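Local coordinates for putative acetamidase/formamidase (PDB 5UBU), which probably hydrolyses carbon-nitrogen bonds other than peptide bonds in linear amides, and binds sodium ions in this crystal form, at residues K34-P46 with L173-L185. Sequence-based numbering, arbitrary orientation.
Sequences KEFHYTIGPYSTP and LSVSPEIDSINSL
A small two-stranded antiparallel sheet of strands 39-40 and 182-183 joins I40 to I182 and T39 to N183. In the hydrogen-bonded pair, I40 N reaches I182 O nearly straight, at 167°. I182 N returns to I40 O at 3.0 Å. Beyond the bridged pairs S184 N adds one further bond, to Y38 O at 2.9 Å. T39 and N183 form the non-hydrogen-bonded pair. On their face T39 OG1, turned anti to its own nitrogen (chi1 -169°), accepts from S181 OG at 2.7 Å and also bonds D180 of the second subunit, a use that suits a small hydroxyl with both donor and acceptor capacity. On the other face the branched I40 packs against S174 and P177, and against F217 of strand 214-222; its CD1 and CG2 lie against S174 OG, with CG2 near P177 CD. Past G41, Y43 OH donates to I179 O at 2.6 Å, in the carbonyl plane and on a lone pair, while the ring stacks on Y43 of the second subunit. N183 OD1 accepts from L185 N, an Asx turn just after the strand, and is also hydrogen-bonded to T186 OG1. Such a two-stranded antiparallel sheet ties together two sequence-distant loops beside the second subunit.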
loop_
_atom_site.group_PDB
_atom_site.type_symbol
_atom_site.label_atom_id
_atom_site.label_comp_id
_atom_site.label_asym_id
_atom_site.label_seq_id
_atom_site.Cartn_x
_atom_site.Cartn_y
_atom_site.Cartn_z
ATOM N N LYS B 34 -1.567 -16.032 -36.845
ATOM C CA LYS B 34 -3.020 -16.037 -37.160
ATOM C C LYS B 34 -3.823 -15.059 -36.300
ATOM O O LYS B 34 -4.386 -14.104 -36.842
ATOM C CB LYS B 34 -3.632 -17.446 -37.131
ATOM C CG LYS B 34 -3.008 -18.368 -38.167
ATOM C CD LYS B 34 -3.691 -19.717 -38.328
ATOM C CE LYS B 34 -2.927 -20.529 -39.374
ATOM N NZ LYS B 34 -3.488 -21.889 -39.633
ATOM N N GLU B 35 -3.878 -15.305 -34.989
ATOM C CA GLU B 35 -4.568 -14.397 -34.088
ATOM C C GLU B 35 -3.695 -14.158 -32.851
ATOM O O GLU B 35 -3.172 -15.091 -32.232
ATOM C CB GLU B 35 -6.000 -14.849 -33.708
ATOM C CG GLU B 35 -6.175 -16.018 -32.748
ATOM C CD GLU B 35 -7.626 -16.116 -32.226
ATOM O OE1 GLU B 35 -8.233 -15.047 -31.936
ATOM O OE2 GLU B 35 -8.147 -17.253 -32.070
ATOM N N PHE B 36 -3.498 -12.885 -32.522
ATOM C CA PHE B 36 -2.717 -12.496 -31.363
ATOM C C PHE B 36 -3.616 -12.618 -30.143
ATOM O O PHE B 36 -4.830 -12.438 -30.255
ATOM C CB PHE B 36 -2.195 -11.082 -31.546
ATOM C CG PHE B 36 -1.135 -10.968 -32.600
ATOM C CD1 PHE B 36 -1.470 -11.017 -33.944
ATOM C CD2 PHE B 36 0.202 -10.816 -32.246
ATOM C CE1 PHE B 36 -0.492 -10.936 -34.918
ATOM C CE2 PHE B 36 1.182 -10.720 -33.217
ATOM C CZ PHE B 36 0.835 -10.782 -34.554
ATOM N N HIS B 37 -3.034 -12.924 -28.982
ATOM C CA HIS B 37 -3.836 -13.114 -27.762
ATOM C C HIS B 37 -3.699 -12.032 -26.721
ATOM O O HIS B 37 -2.629 -11.438 -26.555
ATOM C CB HIS B 37 -3.522 -14.463 -27.102
ATOM C CG HIS B 37 -3.644 -15.631 -28.030
ATOM N ND1 HIS B 37 -2.541 -16.272 -28.554
ATOM C CD2 HIS B 37 -4.729 -16.248 -28.561
ATOM C CE1 HIS B 37 -2.942 -17.250 -29.347
ATOM N NE2 HIS B 37 -4.264 -17.255 -29.370
ATOM N N TYR B 38 -4.807 -11.813 -26.013
ATOM C CA TYR B 38 -4.904 -10.839 -24.926
ATOM C C TYR B 38 -5.012 -11.516 -23.549
ATOM O O TYR B 38 -5.248 -10.843 -22.539
ATOM C CB TYR B 38 -6.056 -9.859 -25.185
ATOM C CG TYR B 38 -5.742 -8.921 -26.326
ATOM C CD1 TYR B 38 -5.070 -7.720 -26.089
ATOM C CD2 TYR B 38 -6.088 -9.235 -27.642
ATOM C CE1 TYR B 38 -4.764 -6.850 -27.124
ATOM C CE2 TYR B 38 -5.787 -8.365 -28.681
ATOM C CZ TYR B 38 -5.121 -7.173 -28.413
ATOM O OH TYR B 38 -4.806 -6.300 -29.425
ATOM N N THR B 39 -4.850 -12.842 -23.526
ATOM C CA THR B 39 -4.845 -13.616 -22.284
ATOM C C THR B 39 -3.770 -14.698 -22.449
ATOM O O THR B 39 -3.610 -15.270 -23.525
ATOM C CB THR B 39 -6.232 -14.188 -21.897
ATOM O OG1 THR B 39 -6.180 -14.697 -20.559
ATOM C CG2 THR B 39 -6.689 -15.281 -22.858
ATOM N N ILE B 40 -3.023 -14.943 -21.378
ATOM C CA ILE B 40 -1.912 -15.899 -21.357
ATOM C C ILE B 40 -2.242 -17.094 -20.469
ATOM O O ILE B 40 -2.301 -16.972 -19.249
ATOM C CB ILE B 40 -0.648 -15.170 -20.876
ATOM C CG1 ILE B 40 -0.296 -14.088 -21.907
ATOM C CG2 ILE B 40 0.504 -16.147 -20.668
ATOM C CD1 ILE B 40 0.693 -13.049 -21.422
ATOM N N GLY B 41 -2.450 -18.247 -21.103
ATOM C CA GLY B 41 -2.805 -19.471 -20.390
ATOM C C GLY B 41 -2.637 -20.728 -21.239
ATOM O O GLY B 41 -2.044 -20.691 -22.318
ATOM N N PRO B 42 -3.165 -21.855 -20.746
ATOM C CA PRO B 42 -3.063 -23.145 -21.421
ATOM C C PRO B 42 -4.183 -23.485 -22.414
ATOM O O PRO B 42 -4.200 -24.595 -22.934
ATOM C CB PRO B 42 -3.130 -24.122 -20.235
ATOM C CG PRO B 42 -4.071 -23.462 -19.284
ATOM C CD PRO B 42 -3.797 -21.988 -19.414
ATOM N N TYR B 43 -5.077 -22.547 -22.708
ATOM C CA TYR B 43 -6.212 -22.826 -23.596
ATOM C C TYR B 43 -6.030 -22.373 -25.056
ATOM O O TYR B 43 -6.813 -22.760 -25.914
ATOM C CB TYR B 43 -7.459 -22.196 -22.979
ATOM C CG TYR B 43 -7.600 -22.543 -21.515
ATOM C CD1 TYR B 43 -8.062 -23.792 -21.122
ATOM C CD2 TYR B 43 -7.255 -21.632 -20.526
ATOM C CE1 TYR B 43 -8.198 -24.122 -19.780
ATOM C CE2 TYR B 43 -7.375 -21.953 -19.176
ATOM C CZ TYR B 43 -7.851 -23.196 -18.809
ATOM O OH TYR B 43 -7.986 -23.533 -17.481
ATOM N N SER B 44 -5.003 -21.567 -25.326
ATOM C CA SER B 44 -4.739 -21.071 -26.670
ATOM C C SER B 44 -4.161 -22.212 -27.519
ATOM O O SER B 44 -3.415 -23.050 -27.003
ATOM C CB SER B 44 -3.657 -19.974 -26.645
ATOM O OG SER B 44 -3.614 -19.244 -25.423
ATOM N N THR B 45 -4.473 -22.223 -28.812
ATOM C CA THR B 45 -3.924 -23.236 -29.715
ATOM C C THR B 45 -2.452 -22.883 -30.003
ATOM O O THR B 45 -2.151 -21.731 -30.309
ATOM C CB THR B 45 -4.677 -23.283 -31.058
ATOM O OG1 THR B 45 -6.066 -23.531 -30.832
ATOM C CG2 THR B 45 -4.109 -24.375 -31.958
ATOM N N PRO B 46 -1.533 -23.860 -29.889
ATOM C CA PRO B 46 -0.123 -23.556 -30.162
ATOM C C PRO B 46 0.108 -23.098 -31.589
ATOM O O PRO B 46 -0.531 -23.617 -32.505
ATOM C CB PRO B 46 0.587 -24.885 -29.915
ATOM C CG PRO B 46 -0.298 -25.620 -28.975
ATOM C CD PRO B 46 -1.705 -25.216 -29.333
ATOM N N LEU B 173 6.839 -10.742 -21.548
ATOM C CA LEU B 173 7.517 -12.004 -21.816
ATOM C C LEU B 173 6.978 -12.960 -20.757
ATOM O O LEU B 173 7.106 -12.702 -19.566
ATOM C CB LEU B 173 9.035 -11.857 -21.711
ATOM C CG LEU B 173 9.847 -13.108 -22.072
ATOM C CD1 LEU B 173 9.582 -13.526 -23.519
ATOM C CD2 LEU B 173 11.338 -12.892 -21.842
ATOM N N SER B 174 6.370 -14.063 -21.176
ATOM C CA SER B 174 5.783 -14.977 -20.199
ATOM C C SER B 174 5.578 -16.405 -20.653
ATOM O O SER B 174 5.747 -16.739 -21.819
ATOM C CB SER B 174 4.417 -14.414 -19.788
ATOM O OG SER B 174 3.579 -14.258 -20.912
ATOM N N VAL B 175 5.227 -17.240 -19.680
ATOM C CA VAL B 175 4.894 -18.640 -19.913
ATOM C C VAL B 175 3.515 -18.855 -19.291
ATOM O O VAL B 175 3.095 -18.086 -18.428
ATOM C CB VAL B 175 5.944 -19.616 -19.361
ATOM C CG1 VAL B 175 7.212 -19.536 -20.185
ATOM C CG2 VAL B 175 6.233 -19.358 -17.893
ATOM N N SER B 176 2.807 -19.881 -19.736
ATOM C CA SER B 176 1.466 -20.149 -19.224
ATOM C C SER B 176 1.401 -20.621 -17.780
ATOM O O SER B 176 2.288 -21.325 -17.324
ATOM C CB SER B 176 0.785 -21.222 -20.070
ATOM O OG SER B 176 -0.475 -21.579 -19.520
ATOM N N PRO B 177 0.363 -20.174 -17.042
ATOM C CA PRO B 177 0.129 -20.707 -15.714
ATOM C C PRO B 177 -0.359 -22.148 -15.880
ATOM O O PRO B 177 -0.647 -22.569 -16.999
ATOM C CB PRO B 177 -1.003 -19.831 -15.176
ATOM C CG PRO B 177 -0.818 -18.534 -15.851
ATOM C CD PRO B 177 -0.277 -18.852 -17.212
ATOM N N GLU B 178 -0.475 -22.886 -14.788
ATOM C CA GLU B 178 -0.924 -24.266 -14.876
ATOM C C GLU B 178 -2.362 -24.358 -15.385
ATOM O O GLU B 178 -2.628 -25.074 -16.359
ATOM C CB GLU B 178 -0.792 -24.969 -13.522
ATOM C CG GLU B 178 -1.108 -26.455 -13.593
ATOM C CD GLU B 178 -0.843 -27.198 -12.301
ATOM O OE1 GLU B 178 -1.182 -28.396 -12.268
ATOM O OE2 GLU B 178 -0.303 -26.611 -11.330
ATOM N N ILE B 179 -3.274 -23.629 -14.729
ATOM C CA ILE B 179 -4.706 -23.641 -15.118
ATOM C C ILE B 179 -5.316 -22.268 -15.364
ATOM O O ILE B 179 -6.334 -22.176 -16.036
ATOM C CB ILE B 179 -5.588 -24.401 -14.091
ATOM C CG1 ILE B 179 -5.612 -23.696 -12.720
ATOM C CG2 ILE B 179 -5.111 -25.844 -13.959
ATOM C CD1 ILE B 179 -6.594 -24.309 -11.746
ATOM N N ASP B 180 -4.715 -21.215 -14.819
ATOM C CA ASP B 180 -5.230 -19.858 -15.022
ATOM C C ASP B 180 -4.858 -19.301 -16.377
ATOM O O ASP B 180 -3.964 -19.808 -17.045
ATOM C CB ASP B 180 -4.690 -18.896 -13.946
ATOM C CG ASP B 180 -5.257 -19.158 -12.565
ATOM O OD1 ASP B 180 -6.134 -20.047 -12.421
ATOM O OD2 ASP B 180 -4.814 -18.460 -11.623
ATOM N N SER B 181 -5.574 -18.250 -16.774
ATOM C CA SER B 181 -5.303 -17.536 -18.015
ATOM C C SER B 181 -5.354 -16.068 -17.593
ATOM O O SER B 181 -6.433 -15.522 -17.336
ATOM C CB SER B 181 -6.309 -17.877 -19.110
ATOM O OG SER B 181 -5.860 -17.387 -20.363
ATOM N N ILE B 182 -4.171 -15.462 -17.490
ATOM C CA ILE B 182 -3.997 -14.080 -17.025
ATOM C C ILE B 182 -3.946 -13.106 -18.195
ATOM O O ILE B 182 -3.293 -13.392 -19.195
ATOM C CB ILE B 182 -2.686 -13.987 -16.202
ATOM C CG1 ILE B 182 -2.754 -14.976 -15.023
ATOM C CG2 ILE B 182 -2.455 -12.573 -15.689
ATOM C CD1 ILE B 182 -1.466 -15.134 -14.228
ATOM N N ASN B 183 -4.601 -11.949 -18.081
ATOM C CA ASN B 183 -4.592 -11.004 -19.208
ATOM C C ASN B 183 -3.184 -10.509 -19.552
ATOM O O ASN B 183 -2.264 -10.561 -18.730
ATOM C CB ASN B 183 -5.614 -9.849 -19.056
ATOM C CG ASN B 183 -5.308 -8.907 -17.911
ATOM O OD1 ASN B 183 -4.172 -8.491 -17.709
ATOM N ND2 ASN B 183 -6.351 -8.492 -17.212
ATOM N N SER B 184 -3.040 -10.044 -20.787
ATOM C CA SER B 184 -1.764 -9.564 -21.308
ATOM C C SER B 184 -1.303 -8.236 -20.714
ATOM O O SER B 184 -0.225 -7.750 -21.063
ATOM C CB SER B 184 -1.853 -9.447 -22.830
ATOM O OG SER B 184 -2.906 -8.573 -23.206
ATOM N N LEU B 185 -2.106 -7.648 -19.828
ATOM C CA LEU B 185 -1.730 -6.388 -19.203
ATOM C C LEU B 185 -1.119 -6.615 -17.817
ATOM O O LEU B 185 -0.490 -5.713 -17.266
ATOM C CB LEU B 185 -2.958 -5.489 -19.067
ATOM C CG LEU B 185 -2.700 -4.011 -18.736
ATOM C CD1 LEU B 185 -2.016 -3.332 -19.909
ATOM C CD2 LEU B 185 -3.988 -3.283 -18.407
#